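Local coordinates for protein FACT complex subunit SPT16 (Ashbya gossypii, PDB 6A8M) that contributes the N-terminal, peptidase-like part of a FACT subunit that probably acts as a histone chaperone, reorganizing nucleosomes during transcription, replication and DNA repair, at residues 5-10 / 83-88; 77-82 / 104-109; 337-342 / 378-383; 173-178 / 388-393; 312-317 / 409-414. One frame throughout, in Å; residues are numbered along the deposited sequence.

How the interactions relate
Interactions 1 to 4 are partly buried; interaction 5 alone is buried. Interactions 1 and 2 lie in the N-terminal lobe and use the same helix, 79-95. They touch where L104 CD1 packs 3.8 Å from E86 CA. Interaction 1 is mostly apolar and uses one bridging water; interaction 2 is a sheet edge with backbone bonds. Interaction 4 joins the two lobes through a turn and one backbone bond, and meets interaction 3 where A337 O and V389 N lie 2.8 Å apart. Interaction 3 is a proline-led helix start on a sheet edge. Interaction 5, in the M24-like domain, is built on a tyrosine; its centre is about 56 Å from that of interaction 1.

Interaction 1: residues 5-10 / 83-88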
# COMPACT_ATOMS: atom_id res chain seq x y z
N VAL A 5 -21.75 -1.87 -7.97
CA VAL A 5 -21.23 -1.40 -6.69
C VAL A 5 -22.20 -1.81 -5.59
O VAL A 5 -23.37 -1.42 -5.60
CB VAL A 5 -21.03 0.12 -6.71
CG1 VAL A 5 -20.65 0.62 -5.32
CG2 VAL A 5 -19.98 0.52 -7.73
N ILE A 6 -21.71 -2.60 -4.64
CA ILE A 6 -22.47 -2.99 -3.46
C ILE A 6 -21.55 -2.82 -2.25
O ILE A 6 -20.49 -3.45 -2.19
CB ILE A 6 -22.98 -4.44 -3.53
CG1 ILE A 6 -24.06 -4.58 -4.62
CG2 ILE A 6 -23.53 -4.87 -2.17
CD1 ILE A 6 -25.45 -4.21 -4.16
N ILE A 7 -21.96 -1.98 -1.31
CA ILE A 7 -21.15 -1.73 -0.13
C ILE A 7 -21.41 -2.83 0.89
O ILE A 7 -22.56 -3.18 1.17
CB ILE A 7 -21.43 -0.34 0.44
CG1 ILE A 7 -20.72 0.71 -0.42
CG2 ILE A 7 -20.96 -0.23 1.88
CD1 ILE A 7 -21.61 1.85 -0.82
N ASP A 8 -20.33 -3.41 1.41
CA ASP A 8 -20.38 -4.38 2.50
C ASP A 8 -20.64 -3.62 3.79
O ASP A 8 -19.73 -2.98 4.34
CB ASP A 8 -19.06 -5.16 2.55
CG ASP A 8 -19.00 -6.16 3.70
OD1 ASP A 8 -19.95 -6.22 4.51
OD2 ASP A 8 -17.98 -6.88 3.79
N PHE A 9 -21.88 -3.68 4.29
CA PHE A 9 -22.25 -2.84 5.41
C PHE A 9 -21.88 -3.43 6.78
O PHE A 9 -21.82 -2.68 7.75
CB PHE A 9 -23.74 -2.50 5.35
CG PHE A 9 -23.99 -1.12 4.83
CD1 PHE A 9 -23.93 -0.04 5.70
CD2 PHE A 9 -24.21 -0.89 3.48
CE1 PHE A 9 -24.11 1.26 5.23
CE2 PHE A 9 -24.41 0.40 3.01
CZ PHE A 9 -24.35 1.47 3.89
N SER A 10 -21.64 -4.73 6.90
CA SER A 10 -21.11 -5.19 8.18
C SER A 10 -19.67 -4.72 8.34
O SER A 10 -19.26 -4.31 9.42
CB SER A 10 -21.22 -6.71 8.32
OG SER A 10 -20.58 -7.38 7.26
N ARG A 83 -27.84 6.73 -2.72
CA ARG A 83 -28.59 5.50 -3.01
C ARG A 83 -27.81 4.25 -2.61
O ARG A 83 -28.42 3.26 -2.19
CB ARG A 83 -28.95 5.45 -4.50
N TYR A 84 -26.48 4.26 -2.73
CA TYR A 84 -25.69 3.11 -2.32
C TYR A 84 -25.65 2.95 -0.81
O TYR A 84 -25.34 1.86 -0.31
CB TYR A 84 -24.26 3.21 -2.84
CG TYR A 84 -24.14 3.22 -4.35
CD1 TYR A 84 -24.50 2.12 -5.10
CD2 TYR A 84 -23.64 4.34 -5.00
CE1 TYR A 84 -24.38 2.13 -6.48
CE2 TYR A 84 -23.52 4.37 -6.38
CZ TYR A 84 -23.89 3.26 -7.11
OH TYR A 84 -23.77 3.29 -8.49
N LEU A 85 -25.95 4.02 -0.07
CA LEU A 85 -25.77 4.07 1.38
C LEU A 85 -27.06 4.04 2.19
O LEU A 85 -27.02 3.62 3.34
CB LEU A 85 -24.99 5.34 1.77
CG LEU A 85 -23.63 5.53 1.11
CD1 LEU A 85 -23.04 6.89 1.50
CD2 LEU A 85 -22.69 4.39 1.49
N GLU A 86 -28.19 4.48 1.63
CA GLU A 86 -29.32 4.83 2.49
C GLU A 86 -29.89 3.62 3.23
O GLU A 86 -30.23 3.72 4.41
CB GLU A 86 -30.41 5.54 1.69
CG GLU A 86 -30.86 4.79 0.47
CD GLU A 86 -31.73 5.62 -0.43
OE1 GLU A 86 -32.31 5.06 -1.38
OE2 GLU A 86 -31.85 6.85 -0.19
N GLU A 87 -30.00 2.47 2.56
CA GLU A 87 -30.59 1.32 3.23
C GLU A 87 -29.69 0.80 4.35
O GLU A 87 -30.17 0.51 5.45
CB GLU A 87 -30.88 0.21 2.23
CG GLU A 87 -31.33 -1.05 2.91
CD GLU A 87 -31.96 -2.03 1.95
OE1 GLU A 87 -32.12 -3.20 2.35
OE2 GLU A 87 -32.30 -1.63 0.81
N GLY A 88 -28.38 0.71 4.11
CA GLY A 88 -27.49 0.19 5.14
C GLY A 88 -27.35 1.14 6.32
O GLY A 88 -27.26 0.72 7.47
O HOH W 1 -24.90 -0.54 -1.36
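Y84 O takes the shortest polar bond here: water 1 donates to it at 2.7 Å and in turn accepts from I7 N at 3.3 Å, so a single water ties the extended lead-in of the chain to helix 79-95. The same oxygen lies in the plane of the F9 ring at its edge, 3.7 Å from F9 CE2. One face of that ring lies on G88, whose CA sits 3.4 Å from the centroid and only 6° off the normal, a CH-pi contact over the ring centre. Because G88 carries no side chain, the phenyl can lie directly on the helix backbone; V89 and M92 touch it further along the same helix. With F9 cut back to an alanine, G88 would probably lose its aromatic cover and a gap would open above it. I7 CD1 touches both Y84 CB and L85 CD2, 3.6 Å from each. V5 has CG1 anti to the backbone N (chi1 173°), which sets that methyl over the Y84 ring, displaced toward its rim. Behind the contact, D8 caps the next helix: OD1 takes S10 OG and, weakly, S10 N, while OD2 makes a salt bridge with K180. The result is a capped first turn of helix 9-22 packed on a glycine of helix 79-95, within the SPT16 N-terminal lobe, whose fold resembles the N-terminal domain of aminopeptidase P.

Interaction 2: residues 77-82 / 104-109; sequences TSAAKT and LWQSSK
T77 is held by the neighbouring strand through both its backbone N and its backbone O. The O accepts from S107 N at 2.8 Å in a nearly straight bond (169° at the hydrogen), although the donor stands above the carbonyl plane; the N gives to W105 O at 3.1 Å, approaching almost in line with that C=O. These two bonds straddle Q106 and define the parallel bridge between T77 and Q106, with a Q106 CA-H pointing at T77 O as well. One residue on, the chain leaves the sheet. S78 is the N-cap of helix 79-95, its OG accepting from K81 N at 3.2 Å, and water 2 continues the link between segments by accepting from A79 N and donating to S107 O. Packing fills the other side. With CG anti to the backbone N (chi1 -172°) and its chain extended, Q106 lays its amide flat against A79, whose CB stands over the amide face, 3.4 Å from Q106 CD. Deeper in, T82 CG2 meets L104 CD1 at 4.1 Å, the side chains antiparallel alongside one another; T77 OG1 bonds to T64. This is the turn from strand 72-77 into helix 79-95 of a beta-alpha-beta crossover that returns as edge strand 101-106. Chemically, two backbone bonds set the strand register, water 2 ties the helix start to the neighbouring strand's end, and the side chains add mainly apolar packing.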
# COMPACT_ATOMS: atom_id res chain seq x y z
N THR A 77 -22.90 13.99 0.39
CA THR A 77 -22.62 13.35 -0.89
C THR A 77 -23.86 13.47 -1.77
O THR A 77 -24.93 13.87 -1.32
CB THR A 77 -22.20 11.88 -0.70
OG1 THR A 77 -21.55 11.42 -1.89
CG2 THR A 77 -23.41 10.99 -0.38
N SER A 78 -23.70 13.10 -3.04
CA SER A 78 -24.74 13.34 -4.02
C SER A 78 -25.92 12.39 -3.82
O SER A 78 -25.82 11.36 -3.15
CB SER A 78 -24.19 13.16 -5.43
OG SER A 78 -23.84 11.80 -5.63
N ALA A 79 -27.05 12.73 -4.45
CA ALA A 79 -28.23 11.89 -4.34
C ALA A 79 -27.96 10.49 -4.89
O ALA A 79 -28.46 9.49 -4.35
CB ALA A 79 -29.41 12.54 -5.06
N ALA A 80 -27.18 10.40 -5.98
CA ALA A 80 -26.88 9.10 -6.57
C ALA A 80 -26.01 8.25 -5.65
O ALA A 80 -26.23 7.04 -5.52
CB ALA A 80 -26.20 9.29 -7.92
N LYS A 81 -25.01 8.86 -5.02
CA LYS A 81 -24.17 8.10 -4.10
C LYS A 81 -24.94 7.74 -2.83
O LYS A 81 -24.68 6.68 -2.24
CB LYS A 81 -22.91 8.89 -3.75
CG LYS A 81 -21.93 8.98 -4.91
CD LYS A 81 -20.62 9.61 -4.50
CE LYS A 81 -19.79 10.00 -5.71
NZ LYS A 81 -20.23 11.29 -6.29
N THR A 82 -25.86 8.61 -2.41
CA THR A 82 -26.70 8.32 -1.26
C THR A 82 -27.49 7.04 -1.47
O THR A 82 -27.75 6.30 -0.51
CB THR A 82 -27.62 9.52 -1.00
OG1 THR A 82 -26.82 10.64 -0.60
CG2 THR A 82 -28.60 9.22 0.10
N LEU A 104 -27.02 11.30 6.42
CA LEU A 104 -26.67 11.53 5.02
C LEU A 104 -27.26 12.87 4.62
O LEU A 104 -28.49 13.02 4.53
CB LEU A 104 -27.21 10.40 4.14
CG LEU A 104 -26.79 9.02 4.61
CD1 LEU A 104 -27.45 7.91 3.79
CD2 LEU A 104 -25.29 8.92 4.53
N TRP A 105 -26.40 13.86 4.42
CA TRP A 105 -26.81 15.14 3.86
C TRP A 105 -26.60 15.11 2.35
O TRP A 105 -25.47 14.92 1.88
CB TRP A 105 -26.02 16.29 4.49
CG TRP A 105 -26.13 16.41 6.00
CD1 TRP A 105 -26.91 15.68 6.86
CD2 TRP A 105 -25.40 17.33 6.83
NE1 TRP A 105 -26.71 16.08 8.17
CE2 TRP A 105 -25.79 17.10 8.17
CE3 TRP A 105 -24.45 18.32 6.56
CZ2 TRP A 105 -25.27 17.83 9.23
CZ3 TRP A 105 -23.94 19.05 7.62
CH2 TRP A 105 -24.34 18.80 8.94
N GLN A 106 -27.66 15.32 1.58
CA GLN A 106 -27.56 15.24 0.13
C GLN A 106 -26.99 16.55 -0.41
O GLN A 106 -27.54 17.61 -0.15
CB GLN A 106 -28.95 14.95 -0.44
CG GLN A 106 -29.03 14.65 -1.90
CD GLN A 106 -30.46 14.29 -2.30
OE1 GLN A 106 -31.18 15.11 -2.89
NE2 GLN A 106 -30.88 13.08 -1.96
N SER A 107 -25.88 16.47 -1.13
CA SER A 107 -25.29 17.65 -1.75
C SER A 107 -26.09 18.04 -3.00
O SER A 107 -26.97 17.32 -3.47
CB SER A 107 -23.84 17.39 -2.12
OG SER A 107 -23.73 16.46 -3.19
N SER A 108 -25.76 19.20 -3.55
CA SER A 108 -26.41 19.63 -4.77
C SER A 108 -25.47 20.52 -5.56
O SER A 108 -24.61 21.19 -4.98
CB SER A 108 -27.73 20.36 -4.48
OG SER A 108 -28.23 20.97 -5.66
N LYS A 109 -25.63 20.51 -6.88
CA LYS A 109 -24.96 21.48 -7.73
C LYS A 109 -25.57 22.87 -7.61
O LYS A 109 -24.95 23.84 -8.07
CB LYS A 109 -25.00 21.03 -9.19
CG LYS A 109 -24.52 19.60 -9.40
CD LYS A 109 -23.02 19.47 -9.27
CE LYS A 109 -22.41 19.00 -10.59
NZ LYS A 109 -23.12 17.81 -11.14
O HOH W 2 -27.38 15.41 -5.41

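Interaction 3: residues 337-342 / 378-383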
# COMPACT_ATOMS: atom_id res chain seq x y z
N ALA A 337 7.19 -7.16 18.09
CA ALA A 337 8.47 -6.61 17.67
C ALA A 337 8.30 -5.21 17.10
O ALA A 337 7.30 -4.91 16.44
CB ALA A 337 9.14 -7.52 16.64
N THR A 338 9.31 -4.33 17.35
CA THR A 338 9.34 -3.01 16.74
C THR A 338 10.04 -3.06 15.40
O THR A 338 10.84 -3.96 15.13
CB THR A 338 10.06 -2.01 17.65
OG1 THR A 338 11.42 -2.42 17.83
CG2 THR A 338 9.42 -1.91 19.04
N PRO A 339 9.75 -2.10 14.51
CA PRO A 339 10.57 -1.95 13.30
C PRO A 339 12.06 -1.94 13.58
O PRO A 339 12.84 -2.57 12.85
CB PRO A 339 10.09 -0.59 12.75
CG PRO A 339 8.63 -0.51 13.24
CD PRO A 339 8.64 -1.14 14.58
N LYS A 340 12.47 -1.24 14.64
CA LYS A 340 13.88 -1.13 14.99
C LYS A 340 14.47 -2.49 15.33
O LYS A 340 15.59 -2.81 14.89
CB LYS A 340 14.04 -0.18 16.16
CG LYS A 340 15.49 -0.01 16.62
CD LYS A 340 15.57 1.01 17.73
CE LYS A 340 16.97 1.07 18.33
NZ LYS A 340 17.03 2.02 19.48
N GLN A 341 13.76 -3.31 16.10
CA GLN A 341 14.28 -4.64 16.42
C GLN A 341 14.44 -5.48 15.16
O GLN A 341 15.42 -6.22 15.01
CB GLN A 341 13.35 -5.33 17.42
CG GLN A 341 13.45 -4.77 18.82
CD GLN A 341 12.33 -5.23 19.73
OE1 GLN A 341 11.25 -5.60 19.28
NE2 GLN A 341 12.59 -5.18 21.03
N ILE A 342 13.48 -5.38 14.24
CA ILE A 342 13.56 -6.14 13.00
C ILE A 342 14.73 -5.66 12.15
O ILE A 342 15.58 -6.45 11.73
CB ILE A 342 12.23 -6.04 12.23
CG1 ILE A 342 11.10 -6.66 13.04
CG2 ILE A 342 12.34 -6.72 10.89
CD1 ILE A 342 9.72 -6.21 12.58
N PHE A 378 5.13 3.07 9.38
CA PHE A 378 5.53 1.74 9.85
C PHE A 378 6.56 1.20 8.85
O PHE A 378 6.38 0.17 8.22
CB PHE A 378 4.30 0.84 9.99
CG PHE A 378 4.47 -0.34 10.93
CD1 PHE A 378 5.65 -1.08 10.97
CD2 PHE A 378 3.43 -0.71 11.76
CE1 PHE A 378 5.79 -2.18 11.83
CE2 PHE A 378 3.56 -1.79 12.64
CZ PHE A 378 4.73 -2.53 12.69
N VAL A 379 7.66 1.95 8.68
CA VAL A 379 8.81 1.52 7.89
C VAL A 379 9.73 0.70 8.78
O VAL A 379 9.94 1.04 9.96
CB VAL A 379 9.54 2.72 7.27
CG1 VAL A 379 10.80 2.29 6.59
CG2 VAL A 379 8.64 3.43 6.24
N LEU A 380 10.29 -0.38 8.23
CA LEU A 380 11.13 -1.28 9.02
C LEU A 380 12.56 -0.75 8.99
O LEU A 380 13.42 -1.24 8.26
CB LEU A 380 11.03 -2.71 8.49
CG LEU A 380 9.60 -3.27 8.48
CD1 LEU A 380 9.57 -4.69 7.88
CD2 LEU A 380 9.02 -3.28 9.89
N ASN A 381 12.80 0.28 9.80
CA ASN A 381 14.11 0.92 9.89
C ASN A 381 14.50 1.07 11.36
O ASN A 381 13.73 0.74 12.27
CB ASN A 381 14.10 2.27 9.17
CG ASN A 381 13.09 3.25 9.76
OD1 ASN A 381 12.74 3.18 10.93
ND2 ASN A 381 12.65 4.20 8.94
N ASN A 382 15.71 1.61 11.59
CA ASN A 382 16.22 1.75 12.95
C ASN A 382 15.48 2.83 13.74
O ASN A 382 15.49 2.81 14.98
CB ASN A 382 17.73 2.05 12.92
CG ASN A 382 18.28 2.51 14.27
OD1 ASN A 382 18.26 3.70 14.59
ND2 ASN A 382 18.79 1.56 15.07
N LYS A 383 14.85 3.77 13.06
CA LYS A 383 14.31 4.94 13.75
C LYS A 383 13.01 4.62 14.48
O LYS A 383 12.77 5.18 15.56
CB LYS A 383 14.09 6.07 12.74
O HOH W 3 16.12 4.27 17.15
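P339 opens helix 339-353 of the M24 (pita-bread) domain and pushes its ring into the edge strand 379-381. Its CG comes 3.6 Å from F378 CE1, crossing that side chain at about a right angle, while P339 CB sits 3.2 Å from V379 O. L380 adds to this: its CD2 reaches both P339 and I342 CD1, the latter at 4.0 Å, so the first helical turn rests on a small apolar patch that includes F395 and I397 of the next strand but one. Past the proline the partners turn polar. K340 offers its CA-H to N381 O. With CG anti to the backbone N (chi1 179°) and the rest of the chain extended, K340 runs beside N382 in the same direction, its CG and CD each 3.3 Å from N382 O. Further out, water 3 donates to N382 O at 2.7 Å and takes a weak bond from K340 NZ. Were K340 shortened to an alanine, N382 O is likely to be uncovered on this side and water 3 to lose its weak bond to NZ. V379 O, N381 O and N382 O thus face the helix start. Behind these contacts lie two local turns. L380 is the centre of an inverse gamma turn, closed by a weak N381 N to V379 O bond; N382 ND2 is taken by D344. On the helix side T338 and Q341 form a capping box. Q341 N gives to T338 OG1, and T338 N returns a bond to Q341 OE1 from 36° above the plane of the Q341 side-chain carbonyl.

Interaction 4: residues 173-178 / 388-393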
# COMPACT_ATOMS: atom_id res chain seq x y z
N LEU A 173 -4.95 2.20 13.06
CA LEU A 173 -6.30 1.67 12.95
C LEU A 173 -6.42 0.69 11.79
O LEU A 173 -7.13 -0.32 11.90
CB LEU A 173 -7.28 2.83 12.78
CG LEU A 173 -8.75 2.55 12.52
CD1 LEU A 173 -9.44 2.21 13.81
CD2 LEU A 173 -9.36 3.79 11.87
N TRP A 174 -5.74 0.96 10.67
CA TRP A 174 -5.82 0.17 9.43
C TRP A 174 -4.93 -1.06 9.43
O TRP A 174 -5.07 -1.90 8.53
CB TRP A 174 -5.39 1.02 8.21
CG TRP A 174 -6.31 2.07 7.86
CD1 TRP A 174 -7.66 2.10 8.08
CD2 TRP A 174 -5.98 3.30 7.23
NE1 TRP A 174 -8.19 3.29 7.62
CE2 TRP A 174 -7.18 4.05 7.11
CE3 TRP A 174 -4.79 3.86 6.77
CZ2 TRP A 174 -7.21 5.31 6.52
CZ3 TRP A 174 -4.83 5.10 6.18
CH2 TRP A 174 -6.04 5.82 6.07
N ALA A 175 -4.00 -1.16 10.37
CA ALA A 175 -2.88 -2.09 10.22
C ALA A 175 -3.35 -3.54 10.11
O ALA A 175 -2.95 -4.27 9.20
CB ALA A 175 -1.93 -1.93 11.41
N VAL A 176 -4.17 -3.97 11.05
CA VAL A 176 -4.55 -5.38 11.14
C VAL A 176 -5.56 -5.69 10.04
O VAL A 176 -6.56 -4.97 9.88
CB VAL A 176 -5.10 -5.70 12.53
CG1 VAL A 176 -5.82 -7.06 12.51
CG2 VAL A 176 -3.98 -5.67 13.58
N LYS A 177 -5.31 -6.75 9.29
CA LYS A 177 -6.14 -7.11 8.15
C LYS A 177 -7.14 -8.17 8.58
O LYS A 177 -6.76 -9.16 9.21
CB LYS A 177 -5.27 -7.63 7.00
CG LYS A 177 -4.28 -6.59 6.46
CD LYS A 177 -4.99 -5.52 5.61
CE LYS A 177 -4.05 -4.35 5.32
NZ LYS A 177 -3.92 -3.49 6.53
N ASP A 178 -8.41 -7.96 8.25
CA ASP A 178 -9.42 -8.93 8.65
C ASP A 178 -9.40 -10.07 7.64
O ASP A 178 -8.57 -10.11 6.73
CB ASP A 178 -10.80 -8.28 8.81
CG ASP A 178 -11.44 -7.82 7.50
OD1 ASP A 178 -11.03 -8.25 6.41
OD2 ASP A 178 -12.41 -7.02 7.59
N LYS A 388 4.46 -1.66 16.77
CA LYS A 388 4.60 -3.05 17.18
C LYS A 388 3.90 -3.94 16.18
O LYS A 388 2.78 -3.63 15.76
CB LYS A 388 4.03 -3.27 18.59
CG LYS A 388 4.93 -2.69 19.68
CD LYS A 388 4.45 -3.03 21.09
CE LYS A 388 5.45 -2.45 22.09
NZ LYS A 388 5.27 -3.00 23.47
N VAL A 389 4.57 -5.01 15.76
CA VAL A 389 3.95 -5.99 14.87
C VAL A 389 2.78 -6.64 15.58
O VAL A 389 2.85 -6.99 16.77
CB VAL A 389 4.97 -7.05 14.45
CG1 VAL A 389 4.29 -8.17 13.68
CG2 VAL A 389 6.07 -6.43 13.58
N GLU A 390 1.67 -6.81 14.86
CA GLU A 390 0.50 -7.48 15.40
C GLU A 390 0.11 -8.61 14.46
O GLU A 390 0.35 -8.53 13.25
CB GLU A 390 -0.70 -6.54 15.55
CG GLU A 390 -0.57 -5.38 16.53
CD GLU A 390 -1.71 -4.38 16.34
OE1 GLU A 390 -2.75 -4.53 17.03
OE2 GLU A 390 -1.60 -3.49 15.47
N ASN A 391 -0.51 -9.64 15.02
CA ASN A 391 -1.15 -10.66 14.19
C ASN A 391 -2.13 -9.99 13.23
O ASN A 391 -2.89 -9.09 13.63
CB ASN A 391 -1.86 -11.69 15.07
CG ASN A 391 -2.41 -12.87 14.28
OD1 ASN A 391 -1.98 -13.14 13.15
ND2 ASN A 391 -3.34 -13.61 14.89
N GLY A 392 -2.09 -10.39 11.96
CA GLY A 392 -2.92 -9.80 10.93
C GLY A 392 -2.26 -8.70 10.14
O GLY A 392 -2.84 -8.24 9.12
N ASP A 393 -1.10 -8.23 10.56
CA ASP A 393 -0.35 -7.28 9.76
C ASP A 393 0.18 -7.95 8.50
O ASP A 393 0.56 -9.12 8.52
CB ASP A 393 0.82 -6.69 10.54
CG ASP A 393 0.38 -5.68 11.59
OD1 ASP A 393 -0.81 -5.33 11.63
OD2 ASP A 393 1.26 -5.28 12.39
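V176 lays its CG2 methyl into the tight turn of 390-393, 3.6 Å from N391 O and 3.7 Å from E390 OE2, with D393 OD1 on it too. CG1, anti to the backbone N (chi1 166°), touches the same N391 oxygen at 3.7 Å, both methyls meeting it together. The turn is type II, E390 to D393, closed by D393 N to E390 O. G392 takes its third position with a positive phi, and a side chain there would also run into V176 CG1; the bare CA allows the close approach. From this turn G392 O receives K177 N at 2.9 Å, the donor standing well above the carbonyl plane, and K177 CB lies against the same oxygen at 3.3 Å. The rest of K177 bends back, with chi2 at -74°, and sets NZ on the backbone of its own segment: it gives to A175 O at 2.9 Å and weakly to W174 O, so this buried ammonium is held by backbone carbonyls. D393 braces the turn from within. Its OD2 accepts from E390 N at 2.9 Å, met from above the carboxylate plane, while OD1 lies 3.6 Å from A175 CB. Beyond the segments D393 pairs with L423 through its backbone, and D178, which caps helix 179-208, makes a salt bridge with R15. The contact sits at the junction between the SPT16 N-terminal lobe and the M24-like domain, a two-lobed plan shared with aminopeptidase P relatives.

Interaction 5: residues 312-317 / 409-414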
# COMPACT_ATOMS: atom_id res chain seq x y z
N ASP A 312 31.48 -15.44 -8.96
CA ASP A 312 31.34 -16.18 -7.71
C ASP A 312 30.94 -15.26 -6.56
O ASP A 312 30.18 -15.67 -5.67
CB ASP A 312 32.65 -16.90 -7.35
CG ASP A 312 32.96 -18.05 -8.29
OD1 ASP A 312 32.01 -18.59 -8.91
OD2 ASP A 312 34.15 -18.43 -8.37
N GLU A 313 31.44 -14.02 -6.55
CA GLU A 313 31.01 -13.13 -5.47
C GLU A 313 29.53 -12.79 -5.59
O GLU A 313 28.84 -12.66 -4.57
CB GLU A 313 31.87 -11.87 -5.45
CG GLU A 313 33.31 -12.14 -5.00
CD GLU A 313 34.22 -10.95 -5.16
OE1 GLU A 313 33.72 -9.85 -5.49
OE2 GLU A 313 35.45 -11.13 -4.96
N MET A 314 29.02 -12.66 -6.82
CA MET A 314 27.60 -12.40 -6.99
C MET A 314 26.76 -13.56 -6.48
O MET A 314 25.76 -13.34 -5.78
CB MET A 314 27.28 -12.11 -8.45
CG MET A 314 27.88 -10.84 -8.95
SD MET A 314 27.64 -10.68 -10.72
CE MET A 314 28.80 -9.37 -11.07
N THR A 315 27.14 -14.79 -6.80
CA THR A 315 26.33 -15.93 -6.37
C THR A 315 26.42 -16.12 -4.87
O THR A 315 25.43 -16.43 -4.22
CB THR A 315 26.72 -17.22 -7.09
OG1 THR A 315 28.02 -17.67 -6.67
CG2 THR A 315 26.67 -17.02 -8.58
N ASP A 316 27.60 -15.90 -4.30
CA ASP A 316 27.74 -16.03 -2.85
C ASP A 316 26.88 -15.00 -2.13
O ASP A 316 26.22 -15.30 -1.13
CB ASP A 316 29.22 -15.89 -2.46
CG ASP A 316 30.07 -17.09 -2.88
OD1 ASP A 316 29.50 -18.11 -3.32
OD2 ASP A 316 31.32 -17.00 -2.76
N ASN A 317 26.88 -13.76 -2.63
CA ASN A 317 26.09 -12.73 -1.96
C ASN A 317 24.61 -12.90 -2.23
O ASN A 317 23.80 -12.55 -1.37
CB ASN A 317 26.59 -11.36 -2.38
CG ASN A 317 27.96 -11.05 -1.78
OD1 ASN A 317 28.32 -11.62 -0.74
ND2 ASN A 317 28.73 -10.21 -2.45
N THR A 409 36.82 -8.30 -11.44
CA THR A 409 36.46 -7.65 -12.69
C THR A 409 36.05 -6.20 -12.52
O THR A 409 35.96 -5.48 -13.52
CB THR A 409 35.29 -8.39 -13.36
OG1 THR A 409 34.12 -8.17 -12.57
CG2 THR A 409 35.57 -9.89 -13.45
N GLY A 410 35.77 -5.75 -11.30
CA GLY A 410 35.26 -4.42 -11.08
C GLY A 410 33.83 -4.19 -11.52
O GLY A 410 33.35 -3.06 -11.43
N ALA A 411 33.14 -5.23 -12.00
CA ALA A 411 31.78 -5.08 -12.51
C ALA A 411 30.82 -4.61 -11.41
O ALA A 411 30.76 -5.20 -10.33
CB ALA A 411 31.31 -6.40 -13.12
N SER A 412 30.07 -3.56 -11.71
CA SER A 412 29.08 -3.04 -10.77
C SER A 412 27.88 -3.96 -10.70
O SER A 412 27.40 -4.47 -11.72
CB SER A 412 28.62 -1.65 -11.22
OG SER A 412 29.68 -0.71 -11.16
N TYR A 413 27.36 -4.18 -9.48
CA TYR A 413 26.12 -4.92 -9.34
C TYR A 413 25.38 -4.48 -8.09
O TYR A 413 25.82 -3.61 -7.34
CB TYR A 413 26.36 -6.43 -9.34
CG TYR A 413 27.09 -7.03 -8.16
CD1 TYR A 413 28.49 -7.02 -8.10
CD2 TYR A 413 26.39 -7.69 -7.15
CE1 TYR A 413 29.16 -7.62 -7.02
CE2 TYR A 413 27.04 -8.28 -6.08
CZ TYR A 413 28.41 -8.25 -6.02
OH TYR A 413 29.04 -8.86 -4.95
N ALA A 414 24.19 -5.04 -7.92
CA ALA A 414 23.32 -4.73 -6.80
C ALA A 414 22.44 -5.95 -6.63
O ALA A 414 22.35 -6.80 -7.51
CB ALA A 414 22.49 -3.45 -7.04
O HOH W 4 31.66 -8.35 -4.62
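M314 stands almost exactly over the centre of the Y413 ring: its CG is 3.7 Å from the centroid and 1° off the normal, a CH-pi contact over the middle of the face. The sulfur follows at a distance, SD 4.7 Å from the centroid above the same face, which makes this a Met-aromatic contact as well, and the terminal CE comes back toward the ring, 3.8 Å from Y413 CD1. Extended beyond CG, the methionine thus crosses the ring slantwise from its middle toward the root of the side chain, ending near A411 CB. The phenol oxygen has its own partners. N317 ND2 donates to Y413 OH at 2.9 Å, with the oxygen in the amide plane and the amide nearly coplanar with the ring. Y413 OH in turn gives its proton to water 4 at 2.7 Å, and that water donates to E313 OE1, also at 2.7 Å; E313 OE2 goes on to S407. The hydroxyl therefore both accepts and donates, and its buried polar end has partners on two sides. Y413 gets its ring there by placing CG between its backbone N and carbonyl carbon (chi1 68°), which sends the phenol across to the helix. Here the start of helix 312-332 lies along strand 412-424 of the M24-like domain, the short segment axes 10.4 Å apart and nearly parallel at 11°. C286 of strand 285-295 touches both M314 and Y413, and L404 of the adjoining strand 394-405 also packs on the tyrosine.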